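Local coordinates for protein kinase A regulatory subunit, putative (Trypanosoma cruzi, PDB 6FTF) that probably restrains the catalytic subunit of a cAMP-independent protein kinase A and binds the nucleoside analogue 7-cyano-7-deazainosine in two cyclic nucleotide-binding domains, at residues Y21-F26 / I54-G59; L39-V44 / N260-E265; Y84-G89 / D129-W134; R151-Y156 / L177-S182. One frame throughout, in Å; residues are numbered along the deposited sequence. Where two conformers were deposited one is given.

Contact 1: Y21-F26 / I54-G59; sequences YQAPYF and IKVVAG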
loop_
_atom_site.group_PDB
_atom_site.type_symbol
_atom_site.label_atom_id
_atom_site.label_comp_id
_atom_site.label_asym_id
_atom_site.label_seq_id
_atom_site.Cartn_x
_atom_site.Cartn_y
_atom_site.Cartn_z
ATOM N N TYR A 21 -12.053 -19.316 15.157
ATOM C CA TYR A 21 -12.261 -18.043 15.839
ATOM C C TYR A 21 -13.412 -17.283 15.184
ATOM O O TYR A 21 -13.418 -17.078 13.965
ATOM C CB TYR A 21 -10.985 -17.195 15.793
ATOM C CG TYR A 21 -11.182 -15.819 16.383
ATOM C CD1 TYR A 21 -11.135 -15.617 17.748
ATOM C CD2 TYR A 21 -11.443 -14.729 15.564
ATOM C CE1 TYR A 21 -11.330 -14.369 18.286
ATOM C CE2 TYR A 21 -11.635 -13.474 16.093
ATOM C CZ TYR A 21 -11.586 -13.301 17.456
ATOM O OH TYR A 21 -11.781 -12.071 18.022
ATOM N N GLN A 22 -14.370 -16.854 15.994
ATOM C CA GLN A 22 -15.456 -15.998 15.533
ATOM C C GLN A 22 -15.219 -14.590 16.070
ATOM O O GLN A 22 -15.184 -14.378 17.285
ATOM C CB GLN A 22 -16.838 -16.512 15.957
ATOM C CG GLN A 22 -17.982 -15.688 15.318
ATOM C CD GLN A 22 -19.378 -16.055 15.806
ATOM O OE1 GLN A 22 -19.719 -17.230 15.934
ATOM N NE2 GLN A 22 -20.199 -15.038 16.061
ATOM N N ALA A 23 -15.079 -13.637 15.169
ATOM C CA ALA A 23 -14.899 -12.262 15.581
ATOM C C ALA A 23 -16.185 -11.715 16.193
ATOM O O ALA A 23 -17.290 -12.134 15.827
ATOM C CB ALA A 23 -14.550 -11.413 14.369
ATOM N N PRO A 24 -16.078 -10.749 17.098
ATOM C CA PRO A 24 -17.282 -10.051 17.549
ATOM C C PRO A 24 -17.924 -9.320 16.391
ATOM O O PRO A 24 -17.269 -8.968 15.415
ATOM C CB PRO A 24 -16.761 -9.077 18.607
ATOM C CG PRO A 24 -15.349 -8.899 18.315
ATOM C CD PRO A 24 -14.859 -10.167 17.671
ATOM N N TYR A 25 -19.227 -9.098 16.506
ATOM C CA TYR A 25 -19.966 -8.332 15.517
ATOM C C TYR A 25 -20.759 -7.266 16.245
ATOM O O TYR A 25 -21.603 -7.583 17.092
ATOM C CB TYR A 25 -20.896 -9.196 14.646
ATOM C CG TYR A 25 -21.689 -8.361 13.648
ATOM C CD1 TYR A 25 -21.045 -7.471 12.792
ATOM C CD2 TYR A 25 -23.081 -8.431 13.588
ATOM C CE1 TYR A 25 -21.757 -6.681 11.895
ATOM C CE2 TYR A 25 -23.802 -7.649 12.683
ATOM C CZ TYR A 25 -23.130 -6.773 11.840
ATOM O OH TYR A 25 -23.823 -5.969 10.944
ATOM N N PHE A 26 -20.473 -6.018 15.934
ATOM C CA PHE A 26 -21.241 -4.883 16.415
ATOM C C PHE A 26 -21.999 -4.364 15.209
ATOM O O PHE A 26 -21.390 -3.937 14.227
ATOM C CB PHE A 26 -20.311 -3.817 16.988
ATOM C CG PHE A 26 -19.456 -4.319 18.111
ATOM C CD1 PHE A 26 -19.958 -4.377 19.400
ATOM C CD2 PHE A 26 -18.165 -4.749 17.883
ATOM C CE1 PHE A 26 -19.184 -4.844 20.434
ATOM C CE2 PHE A 26 -17.390 -5.214 18.917
ATOM C CZ PHE A 26 -17.902 -5.264 20.194
ATOM N N ILE A 54 -12.693 -8.895 4.973
ATOM C CA ILE A 54 -12.711 -7.443 5.195
ATOM C C ILE A 54 -13.980 -7.045 5.931
ATOM O O ILE A 54 -13.952 -6.233 6.864
ATOM C CB ILE A 54 -12.593 -6.687 3.848
ATOM C CG1 ILE A 54 -11.164 -6.771 3.292
ATOM C CG2 ILE A 54 -13.056 -5.222 3.992
ATOM C CD1 ILE A 54 -10.156 -5.949 4.046
ATOM N N LYS A 55 -15.123 -7.578 5.489
ATOM C CA LYS A 55 -16.385 -7.192 6.099
ATOM C C LYS A 55 -16.532 -7.765 7.509
ATOM O O LYS A 55 -17.121 -7.107 8.371
ATOM C CB LYS A 55 -17.552 -7.516 5.167
ATOM C CG LYS A 55 -17.536 -6.621 3.934
ATOM C CD LYS A 55 -18.599 -6.985 2.913
ATOM C CE LYS A 55 -19.979 -6.550 3.359
ATOM N NZ LYS A 55 -21.018 -6.891 2.334
ATOM N N VAL A 56 -15.979 -8.952 7.779
ATOM C CA VAL A 56 -15.954 -9.463 9.151
ATOM C C VAL A 56 -15.171 -8.520 10.050
ATOM O O VAL A 56 -15.603 -8.176 11.158
ATOM C CB VAL A 56 -15.368 -10.890 9.196
ATOM C CG1 VAL A 56 -15.141 -11.344 10.626
ATOM C CG2 VAL A 56 -16.275 -11.878 8.476
ATOM N N VAL A 57 -13.985 -8.116 9.603
ATOM C CA VAL A 57 -13.152 -7.219 10.389
ATOM C C VAL A 57 -13.887 -5.907 10.633
ATOM O O VAL A 57 -13.927 -5.398 11.758
ATOM C CB VAL A 57 -11.795 -7.014 9.690
ATOM C CG1 VAL A 57 -11.006 -5.910 10.355
ATOM C CG2 VAL A 57 -10.983 -8.310 9.706
ATOM N N ALA A 58 -14.495 -5.344 9.589
ATOM C CA ALA A 58 -15.275 -4.119 9.738
ATOM C C ALA A 58 -16.371 -4.279 10.777
ATOM O O ALA A 58 -16.576 -3.395 11.626
ATOM C CB ALA A 58 -15.830 -3.657 8.394
ATOM N N GLY A 59 -17.082 -5.396 10.739
ATOM C CA GLY A 59 -18.123 -5.648 11.715
ATOM C C GLY A 59 -17.617 -5.687 13.136
ATOM O O GLY A 59 -18.353 -5.361 14.068
HETATM O O HOH W 1 -17.734 -9.206 12.677
#
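The extended segment 21-26 runs past the 54-59 part of helix 51-60, and its backbone comes nearest at Tyr25 and Gly59, whose CA atoms are 5.0 Å apart. One direct hydrogen bond joins the two segments. Phe26 N donates to Gly59 O at 2.9 Å, and the bond is nearly straight at 172°, with the donor tilted from the carbonyl plane. A water adds a second link by donating to Pro24 O and to Val56 O, each at 2.8 Å. The side chains play a smaller part. The Tyr25 ring meets the helix with its edge: CD1 lies 3.6 Å from Gly59 CA, which sits in the plane of the ring. With CG anti to the backbone N (chi1 178°), the ring reaches this bare spot on the helix, where a glycine has no side chain to block it. Ala23 CB touches Val56 CG1 at 3.8 Å, the one apolar side-chain contact of the pair. Lys28 NZ bonds to both Gly59 O and Phe26 O, two acceptors that lie close together. Around the contact, Tyr21 and Pro24 rest on helix 138-145 and on strand 130-137. Val56 touches Leu144 of helix 138-145, while Ala58 packs on helix 30-42.

Contact 2: L39-V44 / N260-E265; sequences LLTHNV and NRRHFE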
loop_
_atom_site.group_PDB
_atom_site.type_symbol
_atom_site.label_atom_id
_atom_site.label_comp_id
_atom_site.label_asym_id
_atom_site.label_seq_id
_atom_site.Cartn_x
_atom_site.Cartn_y
_atom_site.Cartn_z
ATOM N N LEU A 39 -11.849 2.273 4.265
ATOM C CA LEU A 39 -10.619 2.481 5.018
ATOM C C LEU A 39 -9.758 1.224 4.994
ATOM O O LEU A 39 -8.539 1.292 4.792
ATOM C CB LEU A 39 -10.923 2.860 6.466
ATOM C CG LEU A 39 -11.609 4.215 6.692
ATOM C CD1 LEU A 39 -12.025 4.349 8.145
ATOM C CD2 LEU A 39 -10.703 5.363 6.314
ATOM N N LEU A 40 -10.366 0.067 5.215
ATOM C CA LEU A 40 -9.592 -1.162 5.291
ATOM C C LEU A 40 -8.968 -1.529 3.955
ATOM O O LEU A 40 -7.824 -2.002 3.914
ATOM C CB LEU A 40 -10.481 -2.295 5.777
ATOM C CG LEU A 40 -11.112 -2.144 7.153
ATOM C CD1 LEU A 40 -11.911 -3.402 7.378
ATOM C CD2 LEU A 40 -10.043 -1.917 8.210
ATOM N N THR A 41 -9.694 -1.348 2.854
ATOM C CA THR A 41 -9.166 -1.775 1.566
ATOM C C THR A 41 -8.066 -0.864 1.042
ATOM O O THR A 41 -7.378 -1.242 0.078
ATOM C CB THR A 41 -10.264 -1.934 0.518
ATOM O OG1 THR A 41 -10.909 -0.687 0.316
ATOM C CG2 THR A 41 -11.289 -2.997 0.926
ATOM N N HIS A 42 -7.869 0.306 1.632
ATOM C CA HIS A 42 -6.756 1.161 1.250
ATOM C C HIS A 42 -5.625 1.153 2.262
ATOM O O HIS A 42 -4.611 1.812 2.036
ATOM C CB HIS A 42 -7.246 2.593 1.008
ATOM C CG HIS A 42 -8.115 2.706 -0.198
ATOM N ND1 HIS A 42 -9.450 2.364 -0.189
ATOM C CD2 HIS A 42 -7.828 3.064 -1.472
ATOM C CE1 HIS A 42 -9.955 2.534 -1.399
ATOM N NE2 HIS A 42 -8.992 2.961 -2.196
ATOM N N ASN A 43 -5.754 0.409 3.349
ATOM C CA ASN A 43 -4.723 0.338 4.373
ATOM C C ASN A 43 -3.946 -0.960 4.228
ATOM O O ASN A 43 -4.534 -2.042 4.168
ATOM C CB ASN A 43 -5.350 0.436 5.766
ATOM C CG ASN A 43 -4.310 0.448 6.855
ATOM O OD1 ASN A 43 -3.653 -0.559 7.106
ATOM N ND2 ASN A 43 -4.152 1.581 7.526
ATOM N N VAL A 44 -2.622 -0.852 4.191
ATOM C CA VAL A 44 -1.784 -1.992 3.837
ATOM C C VAL A 44 -1.898 -3.173 4.791
ATOM O O VAL A 44 -1.540 -4.293 4.403
ATOM C CB VAL A 44 -0.305 -1.595 3.686
ATOM C CG1 VAL A 44 -0.146 -0.486 2.674
ATOM C CG2 VAL A 44 0.310 -1.247 5.042
ATOM N N ASN A 260 -0.895 -3.115 -5.693
ATOM C CA ASN A 260 -2.158 -2.647 -6.241
ATOM C C ASN A 260 -2.330 -1.140 -6.078
ATOM O O ASN A 260 -1.926 -0.545 -5.083
ATOM C CB ASN A 260 -3.326 -3.383 -5.585
ATOM C CG ASN A 260 -4.631 -3.161 -6.325
ATOM O OD1 ASN A 260 -5.406 -2.260 -6.008
ATOM N ND2 ASN A 260 -4.847 -3.938 -7.363
ATOM N N ARG A 261 -3.016 -0.548 -7.056
ATOM C CA ARG A 261 -3.276 0.884 -7.060
ATOM C C ARG A 261 -3.949 1.361 -5.782
ATOM O O ARG A 261 -3.707 2.484 -5.358
ATOM C CB ARG A 261 -4.121 1.238 -8.285
ATOM C CG ARG A 261 -4.231 2.699 -8.576
ATOM C CD ARG A 261 -4.952 2.893 -9.887
ATOM N NE ARG A 261 -5.065 4.293 -10.235
ATOM C CZ ARG A 261 -5.672 4.729 -11.342
ATOM N NH1 ARG A 261 -6.210 3.870 -12.198
ATOM N NH2 ARG A 261 -5.754 6.027 -11.579
ATOM N N ARG A 262 -4.789 0.532 -5.163
ATOM C CA ARG A 262 -5.484 0.982 -3.956
ATOM C C ARG A 262 -4.534 1.263 -2.801
ATOM O O ARG A 262 -4.916 1.982 -1.872
ATOM C CB ARG A 262 -6.563 -0.016 -3.532
ATOM C CG ARG A 262 -6.064 -1.375 -3.107
ATOM C CD ARG A 262 -7.175 -2.447 -3.182
ATOM N NE ARG A 262 -6.708 -3.837 -3.011
ATOM C CZ ARG A 262 -6.820 -4.554 -1.893
ATOM N NH1 ARG A 262 -7.363 -4.035 -0.797
ATOM N NH2 ARG A 262 -6.384 -5.802 -1.856
ATOM N N HIS A 263 -3.315 0.724 -2.842
ATOM C CA HIS A 263 -2.330 0.924 -1.791
ATOM C C HIS A 263 -1.258 1.923 -2.178
ATOM O O HIS A 263 -0.367 2.208 -1.371
ATOM C CB HIS A 263 -1.696 -0.410 -1.443
ATOM C CG HIS A 263 -2.678 -1.400 -0.925
ATOM N ND1 HIS A 263 -2.847 -2.643 -1.482
ATOM C CD2 HIS A 263 -3.594 -1.301 0.076
ATOM C CE1 HIS A 263 -3.802 -3.286 -0.832
ATOM N NE2 HIS A 263 -4.280 -2.485 0.110
ATOM N N PHE A 264 -1.340 2.507 -3.369
ATOM C CA PHE A 264 -0.271 3.365 -3.870
ATOM C C PHE A 264 -0.072 4.584 -2.986
ATOM O O PHE A 264 1.056 4.919 -2.619
ATOM C CB PHE A 264 -0.603 3.769 -5.308
ATOM C CG PHE A 264 0.371 4.720 -5.931
ATOM C CD1 PHE A 264 1.647 4.311 -6.269
ATOM C CD2 PHE A 264 -0.013 6.014 -6.242
ATOM C CE1 PHE A 264 2.535 5.183 -6.872
ATOM C CE2 PHE A 264 0.868 6.880 -6.860
ATOM C CZ PHE A 264 2.146 6.461 -7.167
ATOM N N GLU A 265 -1.157 5.289 -2.666
ATOM C CA GLU A 265 -1.036 6.503 -1.867
ATOM C C GLU A 265 -0.387 6.211 -0.520
ATOM O O GLU A 265 0.547 6.908 -0.098
ATOM C CB GLU A 265 -2.418 7.130 -1.675
ATOM C CG GLU A 265 -2.388 8.458 -0.947
ATOM C CD GLU A 265 -1.641 9.518 -1.733
ATOM O OE1 GLU A 265 -1.762 9.523 -2.978
ATOM O OE2 GLU A 265 -0.930 10.337 -1.113
HETATM O O HOH W 2 -3.579 3.723 0.010
HETATM O O HOH W 3 -5.968 -3.365 2.215
#
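At the Asx turn where strand 254-260 of the second cyclic nucleotide-binding domain gives way to helix 264-268, Arg262 and His263 meet Thr41, His42 and Asn43, at the C-terminal part of helix 30-42 and just after it. Asn260 holds the turn, its OD1 accepting from Arg262 N. Arg262 NH1 donates to Thr41 O at 2.9 Å. The donor lies in the carbonyl plane on a lone pair, but the N-H...O angle is only 142°. Arg262 CG sits between the backbone N and the carbonyl carbon (chi1 65°), and from there the chain runs extended to NE. It passes close to the same carbonyl, with CG 3.4 Å from Thr41 O. The Arg262 side chain folds over His263: CG lies over one face of the ring, and His263 CE1 lies 3.4 Å above the guanidinium plane. Arg262 NH2 makes a weak hydrogen bond to Ser47 O. The His42 ring crosses the Arg262 side chain, and its CD2 is 3.1 Å from Arg262 O. His42 ND1 bonds to Lys38 O. Two waters complete the join. One donates to His42 O and Arg262 O. The other donates to Asn43 O and lies 2.8 Å from His263 NE2, at the edge of that ring. The chemistry is polar and partly water-mediated. Thr41 O lies near the end of helix 30-42, where the positive charge of Arg262 would probably be welcome.

Contact 3: Y84-G89 / D129-W134; sequences YIIQSG and DELIAW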
loop_
_atom_site.group_PDB
_atom_site.type_symbol
_atom_site.label_atom_id
_atom_site.label_comp_id
_atom_site.label_asym_id
_atom_site.label_seq_id
_atom_site.Cartn_x
_atom_site.Cartn_y
_atom_site.Cartn_z
ATOM N N TYR A 84 -6.060 0.952 15.836
ATOM C CA TYR A 84 -6.898 2.095 15.493
ATOM C C TYR A 84 -6.669 2.433 14.031
ATOM O O TYR A 84 -5.523 2.612 13.619
ATOM C CB TYR A 84 -6.499 3.324 16.313
ATOM C CG TYR A 84 -6.739 3.177 17.778
ATOM C CD1 TYR A 84 -5.880 2.457 18.576
ATOM C CD2 TYR A 84 -7.871 3.730 18.364
ATOM C CE1 TYR A 84 -6.132 2.320 19.940
ATOM C CE2 TYR A 84 -8.135 3.597 19.693
ATOM C CZ TYR A 84 -7.276 2.884 20.473
ATOM O OH TYR A 84 -7.573 2.760 21.817
ATOM N N ILE A 85 -7.734 2.511 13.246
ATOM C CA ILE A 85 -7.675 2.972 11.863
ATOM C C ILE A 85 -8.347 4.341 11.838
ATOM O O ILE A 85 -9.498 4.496 12.272
ATOM C CB ILE A 85 -8.355 1.995 10.890
ATOM C CG1 ILE A 85 -7.803 0.569 11.052
ATOM C CG2 ILE A 85 -8.156 2.487 9.440
ATOM C CD1 ILE A 85 -6.305 0.433 10.838
ATOM N N ILE A 86 -7.627 5.346 11.385
ATOM C CA ILE A 86 -8.093 6.727 11.471
ATOM C C ILE A 86 -9.080 7.025 10.350
ATOM O O ILE A 86 -8.755 6.912 9.163
ATOM C CB ILE A 86 -6.898 7.685 11.418
ATOM C CG1 ILE A 86 -5.969 7.446 12.606
ATOM C CG2 ILE A 86 -7.383 9.119 11.383
ATOM C CD1 ILE A 86 -4.639 8.150 12.484
ATOM N N GLN A 87 -10.293 7.441 10.724
ATOM C CA GLN A 87 -11.258 7.964 9.765
ATOM C C GLN A 87 -10.926 9.399 9.378
ATOM O O GLN A 87 -10.892 9.742 8.186
ATOM C CB GLN A 87 -12.664 7.891 10.355
ATOM C CG GLN A 87 -13.727 8.558 9.494
ATOM C CD GLN A 87 -15.097 8.471 10.124
ATOM O OE1 GLN A 87 -15.547 7.398 10.554
ATOM N NE2 GLN A 87 -15.777 9.608 10.212
ATOM N N SER A 88 -10.652 10.242 10.365
ATOM C CA SER A 88 -10.283 11.622 10.100
ATOM C C SER A 88 -9.496 12.134 11.287
ATOM O O SER A 88 -9.642 11.647 12.413
ATOM C CB SER A 88 -11.505 12.489 9.815
ATOM O OG SER A 88 -12.444 12.431 10.870
ATOM N N GLY A 89 -8.657 13.125 11.025
ATOM C CA GLY A 89 -7.768 13.667 12.029
ATOM C C GLY A 89 -6.350 13.164 11.842
ATOM O O GLY A 89 -6.076 12.236 11.075
ATOM N N ASP A 129 -7.957 19.152 15.744
ATOM C CA ASP A 129 -8.955 19.470 16.761
ATOM C C ASP A 129 -9.650 18.214 17.275
ATOM O O ASP A 129 -9.882 18.070 18.481
ATOM C CB ASP A 129 -10.012 20.429 16.218
ATOM C CG ASP A 129 -9.493 21.835 15.994
ATOM O OD1 ASP A 129 -8.545 22.249 16.688
ATOM O OD2 ASP A 129 -10.071 22.534 15.129
ATOM N N GLU A 130 -10.018 17.311 16.368
ATOM C CA GLU A 130 -10.622 16.030 16.711
ATOM C C GLU A 130 -9.969 14.939 15.879
ATOM O O GLU A 130 -9.351 15.203 14.850
ATOM C CB GLU A 130 -12.141 16.000 16.445
ATOM C CG GLU A 130 -12.930 17.105 17.102
ATOM C CD GLU A 130 -13.053 18.353 16.246
ATOM O OE1 GLU A 130 -12.820 18.290 15.016
ATOM O OE2 GLU A 130 -13.399 19.408 16.816
ATOM N N LEU A 131 -10.149 13.702 16.324
ATOM C CA LEU A 131 -9.772 12.530 15.554
ATOM C C LEU A 131 -10.825 11.463 15.795
ATOM O O LEU A 131 -11.262 11.243 16.933
ATOM C CB LEU A 131 -8.367 12.060 15.932
ATOM C CG LEU A 131 -7.819 10.862 15.169
ATOM C CD1 LEU A 131 -6.286 10.944 15.082
ATOM C CD2 LEU A 131 -8.225 9.534 15.816
ATOM N N ILE A 132 -11.268 10.830 14.714
ATOM C CA ILE A 132 -12.238 9.747 14.761
ATOM C C ILE A 132 -11.543 8.501 14.249
ATOM O O ILE A 132 -10.922 8.535 13.181
ATOM C CB ILE A 132 -13.466 10.054 13.884
ATOM C CG1 ILE A 132 -14.166 11.328 14.346
ATOM C CG2 ILE A 132 -14.441 8.878 13.870
ATOM C CD1 ILE A 132 -15.068 11.952 13.311
ATOM N N ALA A 133 -11.666 7.401 14.982
ATOM C CA ALA A 133 -11.026 6.153 14.605
ATOM C C ALA A 133 -11.990 4.987 14.754
ATOM O O ALA A 133 -12.950 5.032 15.526
ATOM C CB ALA A 133 -9.803 5.883 15.469
ATOM N N TRP A 134 -11.682 3.914 14.026
ATOM C CA TRP A 134 -12.336 2.624 14.180
ATOM C C TRP A 134 -11.329 1.663 14.805
ATOM O O TRP A 134 -10.165 1.612 14.388
ATOM C CB TRP A 134 -12.864 2.119 12.835
ATOM C CG TRP A 134 -13.989 2.972 12.349
ATOM C CD1 TRP A 134 -13.895 4.072 11.524
ATOM C CD2 TRP A 134 -15.372 2.867 12.710
ATOM N NE1 TRP A 134 -15.138 4.624 11.339
ATOM C CE2 TRP A 134 -16.058 3.905 12.052
ATOM C CE3 TRP A 134 -16.102 1.983 13.501
ATOM C CZ2 TRP A 134 -17.433 4.077 12.168
ATOM C CZ3 TRP A 134 -17.464 2.157 13.614
ATOM C CH2 TRP A 134 -18.117 3.201 12.956
#
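Gln87 reaches across to Ile132 and Trp134, extended from CG onward. Its CB lies 3.4 Å from Ile132 O. The chain leaves CB trans to the backbone N (chi1 173°), which sends it alongside Ile132, both side chains pointing the same way. CD then meets Ile132 CG2 at 3.8 Å. At the tip, NE2 lies 3.9 Å from Ile132 CD1, while OE1 accepts from Trp134 NE1 at 2.9 Å. The indole donor is in the carbonyl plane of the amide, but OE1 is tilted 19° from the indole plane. This bond probably sets which way round the amide sits, its oxygen toward the indole. In the backbone, Ile85 and Trp134 form a hydrogen-bonded antiparallel pair, and Ile86 and Ala133 the non-hydrogen-bonded pair next to it. Gln87 N donates to Ile132 O, and Ser88 N makes a weak bond to the same oxygen. Two residues opposite one make this a classic beta bulge, set where the chain turns a corner between sheets of the cyclic nucleotide-binding beta-barrel.

Contact 4: R151-Y156 / L177-S182; sequences RRRETY and LADALS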
loop_
_atom_site.group_PDB
_atom_site.type_symbol
_atom_site.label_atom_id
_atom_site.label_comp_id
_atom_site.label_asym_id
_atom_site.label_seq_id
_atom_site.Cartn_x
_atom_site.Cartn_y
_atom_site.Cartn_z
ATOM N N ARG A 151 6.344 -13.088 7.528
ATOM C CA ARG A 151 6.968 -13.741 6.386
ATOM C C ARG A 151 7.001 -12.824 5.178
ATOM O O ARG A 151 7.997 -12.788 4.445
ATOM C CB ARG A 151 6.190 -15.018 6.053
ATOM C CG ARG A 151 6.650 -15.740 4.811
ATOM C CD ARG A 151 5.723 -16.931 4.519
ATOM N NE ARG A 151 6.137 -17.683 3.337
ATOM C CZ ARG A 151 7.038 -18.665 3.342
ATOM N NH1 ARG A 151 7.639 -19.033 4.465
ATOM N NH2 ARG A 151 7.341 -19.282 2.211
ATOM N N ARG A 152 5.912 -12.092 4.941
ATOM C CA ARG A 152 5.863 -11.188 3.800
ATOM C C ARG A 152 6.900 -10.092 3.944
ATOM O O ARG A 152 7.615 -9.762 2.994
ATOM C CB ARG A 152 4.456 -10.618 3.662
ATOM C CG ARG A 152 4.261 -9.763 2.420
ATOM C CD ARG A 152 2.870 -9.174 2.330
ATOM N NE ARG A 152 1.828 -10.199 2.368
ATOM C CZ ARG A 152 1.038 -10.467 3.409
ATOM N NH1 ARG A 152 1.096 -9.767 4.531
ATOM N NH2 ARG A 152 0.142 -11.430 3.312
ATOM N N ARG A 153 7.013 -9.522 5.137
ATOM C CA ARG A 153 8.052 -8.527 5.374
ATOM C C ARG A 153 9.449 -9.107 5.134
ATOM O O ARG A 153 10.304 -8.444 4.540
ATOM C CB ARG A 153 7.897 -7.941 6.779
ATOM C CG ARG A 153 6.711 -6.969 6.873
ATOM C CD ARG A 153 6.350 -6.635 8.311
ATOM N NE ARG A 153 5.418 -5.519 8.322
ATOM C CZ ARG A 153 5.522 -4.440 9.075
ATOM N NH1 ARG A 153 6.451 -4.338 10.015
ATOM N NH2 ARG A 153 4.647 -3.464 8.913
ATOM N N GLU A 154 9.705 -10.340 5.588
ATOM C CA GLU A 154 10.993 -10.996 5.332
ATOM C C GLU A 154 11.241 -11.175 3.849
ATOM O O GLU A 154 12.382 -11.118 3.385
ATOM C CB GLU A 154 11.030 -12.377 5.984
ATOM C CG GLU A 154 11.329 -12.381 7.440
ATOM C CD GLU A 154 12.581 -11.587 7.787
ATOM O OE1 GLU A 154 13.658 -11.937 7.266
ATOM O OE2 GLU A 154 12.469 -10.611 8.572
ATOM N N THR A 155 10.190 -11.433 3.080
ATOM C CA THR A 155 10.349 -11.698 1.657
ATOM C C THR A 155 10.910 -10.487 0.941
ATOM O O THR A 155 11.726 -10.633 0.025
ATOM C CB THR A 155 9.000 -12.113 1.055
ATOM O OG1 THR A 155 8.576 -13.330 1.670
ATOM C CG2 THR A 155 9.077 -12.329 -0.445
ATOM N N TYR A 156 10.512 -9.281 1.358
ATOM C CA TYR A 156 10.837 -8.088 0.588
ATOM C C TYR A 156 11.830 -7.116 1.210
ATOM O O TYR A 156 12.414 -6.328 0.464
ATOM C CB TYR A 156 9.559 -7.313 0.205
ATOM C CG TYR A 156 8.615 -8.162 -0.595
ATOM C CD1 TYR A 156 8.908 -8.547 -1.894
ATOM C CD2 TYR A 156 7.456 -8.636 -0.034
ATOM C CE1 TYR A 156 8.049 -9.376 -2.605
ATOM C CE2 TYR A 156 6.600 -9.455 -0.732
ATOM C CZ TYR A 156 6.912 -9.830 -2.008
ATOM O OH TYR A 156 6.062 -10.679 -2.697
ATOM N N LEU A 177 5.404 -0.658 2.730
ATOM C CA LEU A 177 5.315 -1.089 1.340
ATOM C C LEU A 177 5.287 -2.614 1.254
ATOM O O LEU A 177 4.474 -3.198 0.528
ATOM C CB LEU A 177 6.476 -0.480 0.551
ATOM C CG LEU A 177 6.628 -0.979 -0.873
ATOM C CD1 LEU A 177 5.411 -0.698 -1.734
ATOM C CD2 LEU A 177 7.857 -0.361 -1.482
ATOM N N ALA A 178 6.193 -3.280 1.972
ATOM C CA ALA A 178 6.251 -4.739 1.925
ATOM C C ALA A 178 4.907 -5.366 2.280
ATOM O O ALA A 178 4.534 -6.414 1.723
ATOM C CB ALA A 178 7.326 -5.267 2.873
ATOM N N ASP A 179 4.176 -4.765 3.233
ATOM C CA ASP A 179 2.873 -5.284 3.653
ATOM C C ASP A 179 1.904 -5.432 2.485
ATOM O O ASP A 179 0.970 -6.228 2.565
ATOM C CB ASP A 179 2.235 -4.323 4.669
ATOM C CG ASP A 179 2.820 -4.411 6.068
ATOM O OD1 ASP A 179 3.245 -5.513 6.488
ATOM O OD2 ASP A 179 2.826 -3.364 6.762
ATOM N N ALA A 180 2.070 -4.640 1.433
ATOM C CA ALA A 180 1.149 -4.586 0.301
ATOM C C ALA A 180 1.686 -5.294 -0.938
ATOM O O ALA A 180 1.015 -5.275 -1.977
ATOM C CB ALA A 180 0.803 -3.130 -0.032
ATOM N N LEU A 181 2.850 -5.940 -0.869
ATOM C CA LEU A 181 3.459 -6.553 -2.045
ATOM C C LEU A 181 3.169 -8.042 -2.120
ATOM O O LEU A 181 3.101 -8.746 -1.110
ATOM C CB LEU A 181 4.974 -6.361 -2.045
ATOM C CG LEU A 181 5.474 -4.931 -2.195
ATOM C CD1 LEU A 181 6.982 -4.900 -2.049
ATOM C CD2 LEU A 181 5.064 -4.326 -3.507
ATOM N N SER A 182 3.032 -8.515 -3.353
ATOM C CA SER A 182 3.068 -9.930 -3.675
ATOM C C SER A 182 4.023 -10.107 -4.839
ATOM O O SER A 182 4.530 -9.134 -5.386
ATOM C CB SER A 182 1.671 -10.481 -3.999
ATOM O OG SER A 182 1.150 -9.878 -5.165
HETATM O O HOH W 4 3.261 -8.088 5.620
HETATM O O HOH W 5 2.262 -11.203 -0.316
#
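Arg153 grips Asp179 side-on in a salt bridge with two hydrogen bonds. Arg153 NE reaches Asp179 OD1 and Arg153 NH2 reaches Asp179 OD2, each at 2.8 Å. Both oxygens are met on their syn sides, and the guanidinium and carboxylate planes are 27° apart. At the other end of the contact, Leu181 CB makes a CH-pi contact over one face of the Tyr156 ring, 3.9 Å from its centroid. Thr155 CG2 covers the opposite face. Tyr156 CB also touches Ala178 CB at 4.0 Å. Arg152 CD lies 3.3 Å from Ala178 O. The Arg152 chain bends at chi3 (-57°), and its head group works through two waters. NE donates to the one that donates to Leu181 O, and NH1 to the one that donates to Asp179 OD1. Further out, Tyr116 OH bonds to Arg153 NH1, and Ser183 OG to Tyr156 OH. Helix 149-160 thus packs on the type I turn between helix 171-178 and strand 181-186, with strand 254-260 touching Tyr156 and Leu181.

Overall arrangement
Contacts 1, 3 and 4 follow one another along the chain, each closing before the next opens. Contact 2 joins distant parts of the sequence: contacts 3 and 4 are nested in its loop, while contact 1 crosses it. Its centre lies about 20 Å from that of contact 1, 17 Å from contact 3 and 14 Å from contact 4, and it touches all three. Leu40 packs on helix 51-60 of contact 1, Leu39 on Ile85 and Trp134 of contact 3, and Val44 on Asp179 and Ala180 of contact 4. Helix 30-42 and the residues after it thus lie between the first cyclic nucleotide-binding domain and the strand-to-helix junction at 260-265 of the second.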